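Folylpolyglutamate synthase (FolC) (Helicobacter pylori, PDB 6K8C) probably catalyses ATP-dependent addition of glutamate both to dihydropteroate, giving dihydrofolate, and to reduced folates, building folylpolyglutamates. Local coordinates at residues I34-F42 with Q109-C119; R90-V98 with A125-C136. All blocks are in the same frame, centred on the assembly; numbering follows the deposited sequence.

Interaction 1. Residues I34-F42 with Q109-C119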
ATOM      1  N   ILE A  34       7.908  23.566   3.055  1.00 30.90           N
ATOM      2  CA  ILE A  34       7.145  23.147   4.230  1.00 29.28           C
ATOM      3  C   ILE A  34       8.030  22.333   5.163  1.00 29.68           C
ATOM      4  O   ILE A  34       8.072  22.570   6.377  1.00 31.32           O
ATOM      5  CB  ILE A  34       5.896  22.343   3.816  1.00 37.58           C
ATOM      6  CG1 ILE A  34       4.830  23.250   3.199  1.00 36.52           C
ATOM      7  CG2 ILE A  34       5.308  21.608   5.025  1.00 29.87           C
ATOM      8  CD1 ILE A  34       3.725  22.477   2.494  1.00 32.14           C
ATOM      9  N   TYR A  35       8.754  21.359   4.602  1.00 32.50           N
ATOM     10  CA  TYR A  35       9.531  20.444   5.432  1.00 36.03           C
ATOM     11  C   TYR A  35      10.679  21.166   6.124  1.00 32.12           C
ATOM     12  O   TYR A  35      10.986  20.883   7.288  1.00 33.69           O
ATOM     13  CB  TYR A  35      10.046  19.267   4.589  1.00 32.80           C
ATOM     14  CG  TYR A  35      10.680  18.192   5.438  1.00 34.64           C
ATOM     15  CD1 TYR A  35       9.948  17.551   6.429  1.00 32.23           C
ATOM     16  CD2 TYR A  35      12.017  17.845   5.283  1.00 31.12           C
ATOM     17  CE1 TYR A  35      10.520  16.589   7.230  1.00 32.96           C
ATOM     18  CE2 TYR A  35      12.599  16.871   6.082  1.00 29.42           C
ATOM     19  CZ  TYR A  35      11.841  16.250   7.052  1.00 33.60           C
ATOM     20  OH  TYR A  35      12.401  15.288   7.858  1.00 38.15           O
ATOM     21  N   LYS A  36      11.318  22.109   5.428  1.00 31.94           N
ATOM     22  CA  LYS A  36      12.374  22.905   6.051  1.00 39.19           C
ATOM     23  C   LYS A  36      11.837  23.671   7.253  1.00 37.03           C
ATOM     24  O   LYS A  36      12.468  23.704   8.315  1.00 37.24           O
ATOM     25  CB  LYS A  36      12.985  23.860   5.025  1.00 42.51           C
ATOM     26  CG  LYS A  36      14.509  23.918   5.055  1.00 59.23           C
ATOM     27  CD  LYS A  36      15.128  22.756   4.276  1.00 78.65           C
ATOM     28  CE  LYS A  36      16.637  22.921   4.124  1.00 73.75           C
ATOM     29  NZ  LYS A  36      17.170  22.168   2.953  1.00 68.55           N
ATOM     30  N   ASP A  37      10.655  24.279   7.105  1.00 32.64           N
ATOM     31  CA  ASP A  37      10.023  24.964   8.229  1.00 36.76           C
ATOM     32  C   ASP A  37       9.689  23.995   9.352  1.00 37.34           C
ATOM     33  O   ASP A  37       9.846  24.326  10.533  1.00 33.98           O
ATOM     34  CB  ASP A  37       8.754  25.680   7.769  1.00 40.73           C
ATOM     35  CG  ASP A  37       9.043  26.874   6.893  1.00 49.88           C
ATOM     36  OD1 ASP A  37      10.231  27.140   6.615  1.00 42.74           O
ATOM     37  OD2 ASP A  37       8.075  27.548   6.484  1.00 45.41           O
ATOM     38  N   PHE A  38       9.205  22.798   9.005  1.00 33.90           N
ATOM     39  CA  PHE A  38       8.896  21.805  10.029  1.00 30.75           C
ATOM     40  C   PHE A  38      10.132  21.470  10.854  1.00 27.42           C
ATOM     41  O   PHE A  38      10.070  21.401  12.089  1.00 38.49           O
ATOM     42  CB  PHE A  38       8.327  20.525   9.398  1.00 34.68           C
ATOM     43  CG  PHE A  38       8.274  19.364  10.355  1.00 29.50           C
ATOM     44  CD1 PHE A  38       7.189  19.195  11.197  1.00 31.15           C
ATOM     45  CD2 PHE A  38       9.329  18.470  10.444  1.00 33.55           C
ATOM     46  CE1 PHE A  38       7.146  18.148  12.093  1.00 36.27           C
ATOM     47  CE2 PHE A  38       9.294  17.424  11.342  1.00 30.40           C
ATOM     48  CZ  PHE A  38       8.200  17.255  12.162  1.00 33.18           C
ATOM     49  N   LYS A  39      11.260  21.228  10.182  1.00 33.90           N
ATOM     50  CA  LYS A  39      12.466  20.825  10.895  1.00 37.59           C
ATOM     51  C   LYS A  39      12.956  21.943  11.809  1.00 42.84           C
ATOM     52  O   LYS A  39      13.354  21.693  12.953  1.00 40.13           O
ATOM     53  CB  LYS A  39      13.549  20.419   9.899  1.00 40.36           C
ATOM     54  CG  LYS A  39      13.368  19.012   9.318  1.00 40.95           C
ATOM     55  CD  LYS A  39      14.541  18.632   8.435  1.00 42.11           C
ATOM     56  CE  LYS A  39      14.643  19.542   7.225  1.00 41.72           C
ATOM     57  NZ  LYS A  39      15.805  19.192   6.364  1.00 56.87           N
ATOM     58  N   ASN A  40      12.906  23.185  11.326  1.00 39.46           N
ATOM     59  CA  ASN A  40      13.234  24.329  12.173  1.00 52.21           C
ATOM     60  C   ASN A  40      12.307  24.400  13.381  1.00 43.74           C
ATOM     61  O   ASN A  40      12.765  24.508  14.525  1.00 48.63           O
ATOM     62  CB  ASN A  40      13.154  25.625  11.362  1.00 45.64           C
ATOM     63  CG  ASN A  40      14.391  25.865  10.503  1.00 49.52           C
ATOM     64  OD1 ASN A  40      15.487  25.389  10.811  1.00 57.83           O
ATOM     65  ND2 ASN A  40      14.220  26.626   9.429  1.00 59.00           N
ATOM     66  N   ALA A  41      10.993  24.327  13.150  1.00 40.16           N
ATOM     67  CA  ALA A  41      10.048  24.504  14.248  1.00 38.94           C
ATOM     68  C   ALA A  41       9.996  23.299  15.173  1.00 41.26           C
ATOM     69  O   ALA A  41       9.633  23.439  16.344  1.00 36.08           O
ATOM     70  CB  ALA A  41       8.647  24.797  13.706  1.00 42.89           C
ATOM     71  N   PHE A  42      10.337  22.112  14.679  1.00 38.56           N
ATOM     72  CA  PHE A  42      10.244  20.922  15.514  1.00 36.12           C
ATOM     73  C   PHE A  42      11.587  20.211  15.640  1.00 46.78           C
ATOM     74  O   PHE A  42      12.325  20.460  16.597  1.00 42.66           O
ATOM     75  CB  PHE A  42       9.166  19.978  14.971  1.00 43.25           C
ATOM     76  CG  PHE A  42       7.771  20.480  15.198  1.00 38.24           C
ATOM     77  CD1 PHE A  42       7.090  20.145  16.354  1.00 41.52           C
ATOM     78  CD2 PHE A  42       7.144  21.293  14.267  1.00 38.45           C
ATOM     79  CE1 PHE A  42       5.811  20.605  16.582  1.00 50.10           C
ATOM     80  CE2 PHE A  42       5.861  21.757  14.492  1.00 40.29           C
ATOM     81  CZ  PHE A  42       5.195  21.412  15.649  1.00 38.78           C
ATOM     82  N   GLN A 109      -0.278  19.526  17.769  1.00 36.53           N
ATOM     83  CA  GLN A 109       1.000  20.232  17.763  1.00 35.76           C
ATOM     84  C   GLN A 109       1.274  20.884  16.412  1.00 42.62           C
ATOM     85  O   GLN A 109       1.857  21.973  16.352  1.00 37.10           O
ATOM     86  CB  GLN A 109       2.137  19.275  18.125  1.00 44.51           C
ATOM     87  CG  GLN A 109       1.986  18.587  19.471  1.00 47.48           C
ATOM     88  CD  GLN A 109       3.158  17.675  19.783  1.00 50.25           C
ATOM     89  OE1 GLN A 109       2.984  16.478  20.017  1.00 54.21           O
ATOM     90  NE2 GLN A 109       4.362  18.237  19.782  1.00 46.03           N
ATOM     91  N   LEU A 110       0.870  20.233  15.316  1.00 33.76           N
ATOM     92  CA  LEU A 110       1.202  20.737  13.986  1.00 33.92           C
ATOM     93  C   LEU A 110       0.317  21.904  13.560  1.00 32.37           C
ATOM     94  O   LEU A 110       0.795  22.838  12.905  1.00 34.40           O
ATOM     95  CB  LEU A 110       1.078  19.620  12.949  1.00 30.21           C
ATOM     96  CG  LEU A 110       2.151  18.538  12.902  1.00 32.78           C
ATOM     97  CD1 LEU A 110       1.801  17.531  11.816  1.00 30.53           C
ATOM     98  CD2 LEU A 110       3.505  19.166  12.642  1.00 33.19           C
ATOM     99  N   GLN A 111      -0.975  21.847  13.886  1.00 33.42           N
ATOM    100  CA  GLN A 111      -1.957  22.699  13.222  1.00 47.00           C
ATOM    101  C   GLN A 111      -1.730  24.188  13.463  1.00 51.19           C
ATOM    102  O   GLN A 111      -2.214  25.007  12.674  1.00 46.01           O
ATOM    103  CB  GLN A 111      -3.369  22.309  13.665  1.00 36.44           C
ATOM    104  CG  GLN A 111      -3.561  22.251  15.173  1.00 42.05           C
ATOM    105  CD  GLN A 111      -3.785  23.621  15.786  1.00 59.17           C
ATOM    106  OE1 GLN A 111      -4.361  24.507  15.154  1.00 47.91           O
ATOM    107  NE2 GLN A 111      -3.322  23.805  17.016  1.00 49.32           N
ATOM    108  N   SER A 112      -1.007  24.561  14.517  1.00 40.10           N
ATOM    109  CA  SER A 112      -0.821  25.972  14.836  1.00 51.97           C
ATOM    110  C   SER A 112       0.240  26.650  13.980  1.00 47.81           C
ATOM    111  O   SER A 112       0.488  27.844  14.168  1.00 46.70           O
ATOM    112  CB  SER A 112      -0.461  26.137  16.316  1.00 49.30           C
ATOM    113  OG  SER A 112       0.425  25.117  16.747  1.00 48.99           O
ATOM    114  N   HIS A 113       0.864  25.940  13.049  1.00 36.03           N
ATOM    115  CA  HIS A 113       1.931  26.505  12.241  1.00 36.29           C
ATOM    116  C   HIS A 113       1.456  26.739  10.816  1.00 46.05           C
ATOM    117  O   HIS A 113       0.655  25.970  10.272  1.00 43.42           O
ATOM    118  CB  HIS A 113       3.159  25.593  12.242  1.00 46.97           C
ATOM    119  CG  HIS A 113       3.733  25.370  13.606  1.00 37.77           C
ATOM    120  ND1 HIS A 113       4.916  25.943  14.019  1.00 42.38           N
ATOM    121  CD2 HIS A 113       3.282  24.642  14.654  1.00 41.40           C
ATOM    122  CE1 HIS A 113       5.171  25.576  15.261  1.00 36.16           C
ATOM    123  NE2 HIS A 113       4.194  24.787  15.670  1.00 44.03           N
ATOM    124  N   ALA A 114       1.974  27.811  10.213  1.00 36.14           N
ATOM    125  CA  ALA A 114       1.541  28.202   8.876  1.00 37.92           C
ATOM    126  C   ALA A 114       1.823  27.109   7.849  1.00 44.22           C
ATOM    127  O   ALA A 114       1.014  26.886   6.939  1.00 37.21           O
ATOM    128  CB  ALA A 114       2.221  29.510   8.470  1.00 39.22           C
ATOM    129  N   PHE A 115       2.962  26.414   7.973  1.00 37.61           N
ATOM    130  CA  PHE A 115       3.289  25.398   6.975  1.00 36.93           C
ATOM    131  C   PHE A 115       2.286  24.251   6.990  1.00 32.12           C
ATOM    132  O   PHE A 115       2.098  23.577   5.971  1.00 34.06           O
ATOM    133  CB  PHE A 115       4.722  24.876   7.169  1.00 37.68           C
ATOM    134  CG  PHE A 115       4.995  24.280   8.526  1.00 35.96           C
ATOM    135  CD1 PHE A 115       4.569  22.999   8.841  1.00 36.99           C
ATOM    136  CD2 PHE A 115       5.715  24.990   9.474  1.00 38.76           C
ATOM    137  CE1 PHE A 115       4.831  22.448  10.083  1.00 42.30           C
ATOM    138  CE2 PHE A 115       5.987  24.444  10.714  1.00 41.46           C
ATOM    139  CZ  PHE A 115       5.541  23.172  11.021  1.00 41.27           C
ATOM    140  N   SER A 116       1.625  24.022   8.125  1.00 26.89           N
ATOM    141  CA  SER A 116       0.612  22.974   8.186  1.00 32.64           C
ATOM    142  C   SER A 116      -0.621  23.345   7.373  1.00 39.85           C
ATOM    143  O   SER A 116      -1.223  22.484   6.722  1.00 34.49           O
ATOM    144  CB  SER A 116       0.238  22.696   9.638  1.00 26.98           C
ATOM    145  OG  SER A 116       1.323  22.092  10.320  1.00 35.33           O
ATOM    146  N   SER A 117      -1.018  24.619   7.400  1.00 33.42           N
ATOM    147  CA  SER A 117      -2.150  25.042   6.583  1.00 33.22           C
ATOM    148  C   SER A 117      -1.809  25.015   5.103  1.00 27.03           C
ATOM    149  O   SER A 117      -2.694  24.798   4.269  1.00 35.99           O
ATOM    150  CB  SER A 117      -2.607  26.443   6.994  1.00 42.54           C
ATOM    151  OG  SER A 117      -3.216  26.424   8.270  1.00 40.56           O
ATOM    152  N   ALA A 118      -0.538  25.227   4.757  1.00 30.63           N
ATOM    153  CA  ALA A 118      -0.129  25.178   3.359  1.00 29.28           C
ATOM    154  C   ALA A 118      -0.069  23.755   2.814  1.00 31.15           C
ATOM    155  O   ALA A 118      -0.025  23.576   1.594  1.00 32.94           O
ATOM    156  CB  ALA A 118       1.233  25.855   3.189  1.00 32.49           C
ATOM    157  N   CYS A 119      -0.068  22.747   3.683  1.00 29.74           N
ATOM    158  CA  CYS A 119       0.060  21.365   3.233  1.00 28.67           C
ATOM    159  C   CYS A 119      -1.136  20.932   2.399  1.00 32.34           C
ATOM    160  O   CYS A 119      -2.287  21.241   2.721  1.00 31.30           O
ATOM    161  CB  CYS A 119       0.180  20.420   4.427  1.00 25.41           C
ATOM    162  SG  CYS A 119       1.799  20.343   5.187  1.00 30.79           S
TER

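Interaction 2. Residues R90-V98 with A125-C136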
ATOM      1  N   ARG A  90      -2.963   4.594   7.937  1.00 23.65           N
ATOM      2  CA  ARG A  90      -1.757   5.057   7.273  1.00 26.25           C
ATOM      3  C   ARG A  90      -0.537   5.056   8.182  1.00 27.38           C
ATOM      4  O   ARG A  90       0.578   5.234   7.682  1.00 24.97           O
ATOM      5  CB  ARG A  90      -1.993   6.468   6.715  1.00 25.29           C
ATOM      6  CG  ARG A  90      -3.013   6.499   5.566  1.00 25.20           C
ATOM      7  CD  ARG A  90      -3.544   7.909   5.333  1.00 28.57           C
ATOM      8  NE  ARG A  90      -4.599   7.925   4.325  1.00 26.21           N
ATOM      9  CZ  ARG A  90      -4.435   8.339   3.076  1.00 28.10           C
ATOM     10  NH1 ARG A  90      -3.254   8.786   2.675  1.00 26.00           N
ATOM     11  NH2 ARG A  90      -5.458   8.319   2.228  1.00 27.85           N
ATOM     12  N   PHE A  91      -0.708   4.848   9.487  1.00 22.28           N
ATOM     13  CA  PHE A  91       0.390   4.942  10.447  1.00 26.51           C
ATOM     14  C   PHE A  91       0.417   3.675  11.297  1.00 28.87           C
ATOM     15  O   PHE A  91      -0.358   3.538  12.249  1.00 27.93           O
ATOM     16  CB  PHE A  91       0.248   6.193  11.315  1.00 29.00           C
ATOM     17  CG  PHE A  91      -0.157   7.422  10.546  1.00 26.83           C
ATOM     18  CD1 PHE A  91       0.802   8.228   9.948  1.00 25.78           C
ATOM     19  CD2 PHE A  91      -1.496   7.780  10.433  1.00 25.94           C
ATOM     20  CE1 PHE A  91       0.434   9.377   9.248  1.00 24.09           C
ATOM     21  CE2 PHE A  91      -1.871   8.915   9.728  1.00 26.23           C
ATOM     22  CZ  PHE A  91      -0.903   9.716   9.136  1.00 23.96           C
ATOM     23  N   PHE A  92       1.304   2.749  10.941  1.00 26.96           N
ATOM     24  CA  PHE A  92       1.531   1.520  11.694  1.00 28.29           C
ATOM     25  C   PHE A  92       2.732   1.774  12.594  1.00 31.66           C
ATOM     26  O   PHE A  92       3.865   1.857  12.111  1.00 29.46           O
ATOM     27  CB  PHE A  92       1.777   0.348  10.746  1.00 25.07           C
ATOM     28  CG  PHE A  92       1.778  -1.005  11.417  1.00 28.72           C
ATOM     29  CD1 PHE A  92       0.588  -1.647  11.709  1.00 32.03           C
ATOM     30  CD2 PHE A  92       2.971  -1.642  11.720  1.00 28.93           C
ATOM     31  CE1 PHE A  92       0.585  -2.894  12.307  1.00 32.33           C
ATOM     32  CE2 PHE A  92       2.978  -2.895  12.323  1.00 27.61           C
ATOM     33  CZ  PHE A  92       1.784  -3.519  12.614  1.00 30.72           C
ATOM     34  N   LEU A  93       2.485   1.932  13.892  1.00 29.25           N
ATOM     35  CA  LEU A  93       3.487   2.433  14.826  1.00 31.84           C
ATOM     36  C   LEU A  93       3.755   1.394  15.905  1.00 27.66           C
ATOM     37  O   LEU A  93       2.847   1.027  16.658  1.00 31.40           O
ATOM     38  CB  LEU A  93       3.025   3.752  15.454  1.00 30.89           C
ATOM     39  CG  LEU A  93       3.844   4.275  16.635  1.00 34.85           C
ATOM     40  CD1 LEU A  93       5.264   4.618  16.204  1.00 27.68           C
ATOM     41  CD2 LEU A  93       3.163   5.491  17.256  1.00 34.11           C
ATOM     42  N   ASN A  94       5.003   0.933  15.980  1.00 33.23           N
ATOM     43  CA  ASN A  94       5.455   0.008  17.018  1.00 31.05           C
ATOM     44  C   ASN A  94       4.526  -1.198  17.134  1.00 33.35           C
ATOM     45  O   ASN A  94       4.093  -1.584  18.221  1.00 35.58           O
ATOM     46  CB  ASN A  94       5.602   0.728  18.362  1.00 31.71           C
ATOM     47  CG  ASN A  94       6.600   1.871  18.303  1.00 38.77           C
ATOM     48  OD1 ASN A  94       7.551   1.839  17.523  1.00 35.93           O
ATOM     49  ND2 ASN A  94       6.382   2.894  19.123  1.00 41.00           N
ATOM     50  N   GLY A  95       4.202  -1.789  15.985  1.00 28.89           N
ATOM     51  CA  GLY A  95       3.494  -3.049  15.946  1.00 30.85           C
ATOM     52  C   GLY A  95       1.986  -2.971  15.857  1.00 33.24           C
ATOM     53  O   GLY A  95       1.334  -4.023  15.821  1.00 29.95           O
ATOM     54  N   SER A  96       1.401  -1.775  15.808  1.00 28.60           N
ATOM     55  CA  SER A  96      -0.045  -1.674  15.686  1.00 26.97           C
ATOM     56  C   SER A  96      -0.422  -0.349  15.031  1.00 30.66           C
ATOM     57  O   SER A  96       0.365   0.601  14.993  1.00 29.48           O
ATOM     58  CB  SER A  96      -0.731  -1.813  17.055  1.00 32.04           C
ATOM     59  OG  SER A  96      -0.483  -0.677  17.855  1.00 48.03           O
ATOM     60  N   VAL A  97      -1.640  -0.315  14.485  1.00 25.19           N
ATOM     61  CA  VAL A  97      -2.195   0.925  13.956  1.00 27.54           C
ATOM     62  C   VAL A  97      -2.203   1.976  15.055  1.00 34.45           C
ATOM     63  O   VAL A  97      -2.524   1.680  16.211  1.00 33.57           O
ATOM     64  CB  VAL A  97      -3.611   0.667  13.412  1.00 27.14           C
ATOM     65  CG1 VAL A  97      -4.353   1.965  13.183  1.00 33.28           C
ATOM     66  CG2 VAL A  97      -3.536  -0.165  12.121  1.00 31.63           C
ATOM     67  N   VAL A  98      -1.836   3.212  14.700  1.00 32.60           N
ATOM     68  CA  VAL A  98      -1.697   4.260  15.706  1.00 32.60           C
ATOM     69  C   VAL A  98      -3.033   4.515  16.395  1.00 34.63           C
ATOM     70  O   VAL A  98      -4.106   4.443  15.782  1.00 30.46           O
ATOM     71  CB  VAL A  98      -1.133   5.545  15.072  1.00 31.88           C
ATOM     72  CG1 VAL A  98      -2.156   6.195  14.138  1.00 28.45           C
ATOM     73  CG2 VAL A  98      -0.683   6.521  16.155  1.00 33.63           C
ATOM     74  N   ALA A 125      -0.338  14.398   5.876  1.00 27.90           N
ATOM     75  CA  ALA A 125      -0.150  13.027   6.348  1.00 26.50           C
ATOM     76  C   ALA A 125       1.329  12.712   6.527  1.00 23.91           C
ATOM     77  O   ALA A 125       1.718  12.049   7.498  1.00 24.73           O
ATOM     78  CB  ALA A 125      -0.795  12.040   5.370  1.00 25.77           C
ATOM     79  N   THR A 126       2.169  13.192   5.605  1.00 25.40           N
ATOM     80  CA  THR A 126       3.609  12.973   5.709  1.00 24.95           C
ATOM     81  C   THR A 126       4.176  13.606   6.976  1.00 29.76           C
ATOM     82  O   THR A 126       4.963  12.979   7.694  1.00 25.62           O
ATOM     83  CB  THR A 126       4.313  13.522   4.462  1.00 28.41           C
ATOM     84  OG1 THR A 126       3.813  12.854   3.295  1.00 31.75           O
ATOM     85  CG2 THR A 126       5.822  13.308   4.543  1.00 26.80           C
ATOM     86  N   LEU A 127       3.793  14.854   7.269  1.00 29.13           N
ATOM     87  CA  LEU A 127       4.272  15.493   8.492  1.00 27.25           C
ATOM     88  C   LEU A 127       3.774  14.759   9.727  1.00 25.00           C
ATOM     89  O   LEU A 127       4.507  14.630  10.715  1.00 28.82           O
ATOM     90  CB  LEU A 127       3.837  16.964   8.547  1.00 26.51           C
ATOM     91  CG  LEU A 127       4.432  17.923   7.515  1.00 30.76           C
ATOM     92  CD1 LEU A 127       4.002  19.356   7.845  1.00 34.07           C
ATOM     93  CD2 LEU A 127       5.952  17.819   7.453  1.00 28.96           C
ATOM     94  N   LEU A 128       2.525  14.285   9.699  1.00 22.89           N
ATOM     95  CA  LEU A 128       2.013  13.507  10.818  1.00 24.78           C
ATOM     96  C   LEU A 128       2.848  12.248  11.035  1.00 26.70           C
ATOM     97  O   LEU A 128       3.135  11.873  12.179  1.00 28.07           O
ATOM     98  CB  LEU A 128       0.545  13.147  10.581  1.00 24.98           C
ATOM     99  CG  LEU A 128      -0.493  14.258  10.754  1.00 25.10           C
ATOM    100  CD1 LEU A 128      -1.850  13.787  10.257  1.00 28.15           C
ATOM    101  CD2 LEU A 128      -0.567  14.707  12.208  1.00 27.57           C
ATOM    102  N   ALA A 129       3.253  11.587   9.949  1.00 25.65           N
ATOM    103  CA  ALA A 129       4.098  10.404  10.078  1.00 24.49           C
ATOM    104  C   ALA A 129       5.428  10.746  10.740  1.00 27.06           C
ATOM    105  O   ALA A 129       5.891  10.024  11.630  1.00 26.08           O
ATOM    106  CB  ALA A 129       4.326   9.763   8.704  1.00 24.21           C
ATOM    107  N   VAL A 130       6.058  11.845  10.317  1.00 24.09           N
ATOM    108  CA  VAL A 130       7.336  12.238  10.907  1.00 23.89           C
ATOM    109  C   VAL A 130       7.159  12.583  12.379  1.00 32.06           C
ATOM    110  O   VAL A 130       8.003  12.236  13.216  1.00 31.00           O
ATOM    111  CB  VAL A 130       7.955  13.410  10.126  1.00 30.70           C
ATOM    112  CG1 VAL A 130       9.299  13.819  10.750  1.00 34.58           C
ATOM    113  CG2 VAL A 130       8.117  13.046   8.664  1.00 32.95           C
ATOM    114  N   MET A 131       6.065  13.273  12.723  1.00 27.74           N
ATOM    115  CA  MET A 131       5.802  13.594  14.124  1.00 28.68           C
ATOM    116  C   MET A 131       5.631  12.323  14.947  1.00 41.56           C
ATOM    117  O   MET A 131       6.188  12.192  16.045  1.00 32.64           O
ATOM    118  CB  MET A 131       4.555  14.476  14.240  1.00 33.16           C
ATOM    119  CG  MET A 131       4.793  15.947  13.954  1.00 42.98           C
ATOM    120  SD  MET A 131       5.817  16.761  15.204  1.00 38.90           S
ATOM    121  CE  MET A 131       4.768  16.610  16.646  1.00 38.62           C
ATOM    122  N   LEU A 132       4.864  11.367  14.421  1.00 29.30           N
ATOM    123  CA  LEU A 132       4.622  10.122  15.136  1.00 33.64           C
ATOM    124  C   LEU A 132       5.877   9.274  15.274  1.00 30.96           C
ATOM    125  O   LEU A 132       5.954   8.465  16.203  1.00 29.43           O
ATOM    126  CB  LEU A 132       3.537   9.319  14.427  1.00 31.62           C
ATOM    127  CG  LEU A 132       2.136   9.917  14.475  1.00 34.89           C
ATOM    128  CD1 LEU A 132       1.206   9.150  13.549  1.00 28.84           C
ATOM    129  CD2 LEU A 132       1.610   9.910  15.897  1.00 33.08           C
ATOM    130  N   ALA A 133       6.854   9.441  14.381  1.00 29.49           N
ATOM    131  CA  ALA A 133       8.067   8.630  14.375  1.00 36.19           C
ATOM    132  C   ALA A 133       9.243   9.317  15.061  1.00 33.67           C
ATOM    133  O   ALA A 133      10.383   8.867  14.906  1.00 32.23           O
ATOM    134  CB  ALA A 133       8.447   8.263  12.938  1.00 28.17           C
ATOM    135  N   LYS A 134       8.981  10.385  15.823  1.00 31.69           N
ATOM    136  CA  LYS A 134      10.041  11.175  16.448  1.00 31.01           C
ATOM    137  C   LYS A 134      11.047  10.311  17.202  1.00 26.47           C
ATOM    138  O   LYS A 134      12.259  10.554  17.131  1.00 34.07           O
ATOM    139  CB  LYS A 134       9.412  12.201  17.398  1.00 36.41           C
ATOM    140  CG  LYS A 134      10.408  13.062  18.165  1.00 35.58           C
ATOM    141  CD  LYS A 134       9.715  13.756  19.334  1.00 40.76           C
ATOM    142  CE  LYS A 134      10.280  15.142  19.584  1.00 56.38           C
ATOM    143  NZ  LYS A 134      11.764  15.122  19.697  1.00 55.09           N
ATOM    144  N   ASP A 135      10.568   9.306  17.934  1.00 29.12           N
ATOM    145  CA  ASP A 135      11.429   8.456  18.749  1.00 34.00           C
ATOM    146  C   ASP A 135      11.573   7.049  18.182  1.00 40.27           C
ATOM    147  O   ASP A 135      11.885   6.113  18.928  1.00 34.37           O
ATOM    148  CB  ASP A 135      10.907   8.388  20.183  1.00 33.88           C
ATOM    149  CG  ASP A 135      10.860   9.750  20.846  1.00 38.23           C
ATOM    150  OD1 ASP A 135      11.882  10.466  20.798  1.00 39.68           O
ATOM    151  OD2 ASP A 135       9.800  10.101  21.402  1.00 42.54           O
ATOM    152  N   CYS A 136      11.361   6.877  16.881  1.00 31.64           N
ATOM    153  CA  CYS A 136      11.500   5.573  16.253  1.00 27.40           C
ATOM    154  C   CYS A 136      12.939   5.335  15.820  1.00 28.28           C
ATOM    155  O   CYS A 136      13.704   6.271  15.569  1.00 30.11           O
ATOM    156  CB  CYS A 136      10.573   5.450  15.043  1.00 30.38           C
ATOM    157  SG  CYS A 136       8.864   5.166  15.481  1.00 32.38           S
TER

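Interaction 1. Residues I34-F42 with Q109-C119
Phe115 pushes its ring into helix 28-41 as a knob into a hole formed by Ile34, Asp37, Phe38 and Ala41. Its CG sits between the backbone N and the carbonyl carbon (chi1 58°), and the ring is sandwiched: CA of Phe38 lies over one face, 3.8 Å from CZ of Phe115, while CB of His113 covers the opposite face near the rim. The ring's edge meets CB of Ala41 and, at CZ, the CE2 atom of Phe42 (3.8 Å). CB of Asp37 comes in obliquely, 3.6 Å from CD2 of Phe115. Beyond this knob, Ile34 sends CG2 to SG of Cys119 at 3.7 Å, and its CD1 reaches the CB of Ala118. The C-terminal part of helix 28-41 (residues 34-41) and the short helix 114-118 run roughly antiparallel (150°) with axes 9.5 Å apart, a partly buried helix-helix contact; residues 109-119 belong to the Mur ligase middle domain of the P-loop NTPase clan, and its helix 121-132 also touches Ile34, Leu110 and Cys119. Where helix 28-41 ends, the Phe42 ring packs against the turn from Leu110 to His113: its CZ approaches the backbone O of Gln109 in the ring plane (3.5 Å), and CE2 lies over one face of the His113 imidazole, the two rings inclined at 52°. Leu110 puts CD2 at the edge of the Phe38 ring, 3.8 Å from CE1. Within 109-119 the backbone O of Leu110 accepts two bonds from opposite faces of its carbonyl plane, from N of His113 and OG of Ser116 (2.7 Å), tying the turn to helix 114-118.

Interaction 2. Residues R90-V98 with A125-C136
Phe91 turns its ring edge to helix 121-132, with CE1 3.4 Å from the backbone O of Ala125. That oxygen and CB of Ala129 both lie at the ring edge, near its plane, so the phenyl group meets the helix rim-first. With chi1 at -43°, CG stands beside the backbone N and opposite the carbonyl carbon, which directs the ring toward Ala125 and Ala129; CZ then reaches CB of Leu128 at 4.0 Å. Arg90 CB covers one face of the ring from within its own segment. Leu132 approaches Phe91 at about a right angle: the leucine has an extended CA-CB-CG-CD1 path (chi2 171°), and CD1 ends 3.7 Å from CG of Phe91. Its other methyl, CD2, meets CG2 of Val98 at 4.1 Å, so one leucine touches Phe91 of strand 91-93 and Val98, the residue just after strand 96-97, which are joined by the bond from N of Val98 to O of Phe91. Leu93 has CG anti to the backbone N, and its CD1 turns to SG of Cys136, 3.7 Å away, while passing the O of Leu132 at 3.9 Å. The type I' turn from Leu93 to Ser96 closes the hairpin, with Asn94 and Gly95 both at positive phi, as this turn type requires. Leu132 and Ala129 also touch strand 76-79, next to strand 91-93 in the sheet. A helix packed nearly parallel (6°) to strand 91-93 on one face of a mixed sheet is the layered alpha/beta architecture of the P-loop-type middle domain of Mur ligases and folylpolyglutamate synthases.

Helix 121-132 links the two contacts: it carries one side of interaction 2, while its Leu127, Val130 and Met131 touch Cys119 and Phe38 of interaction 1; the centres of the two contacts are about 17 Å apart. Interaction 2 is the more buried, a helix on a sheet, and interaction 1 lies farther from the chain's centre and is partly buried, a helix beside a helix. Both are largely apolar, but interaction 1 is rich in aromatic rings, with Phe115, Phe38, Phe42 and His113 meeting in varied orientations, whereas in interaction 2 the one contacting ring, Phe91, meets leucine and alanine groups, while Val98 and Cys136 pack on leucines. Along the chain the segments alternate, interleaving the two contacts.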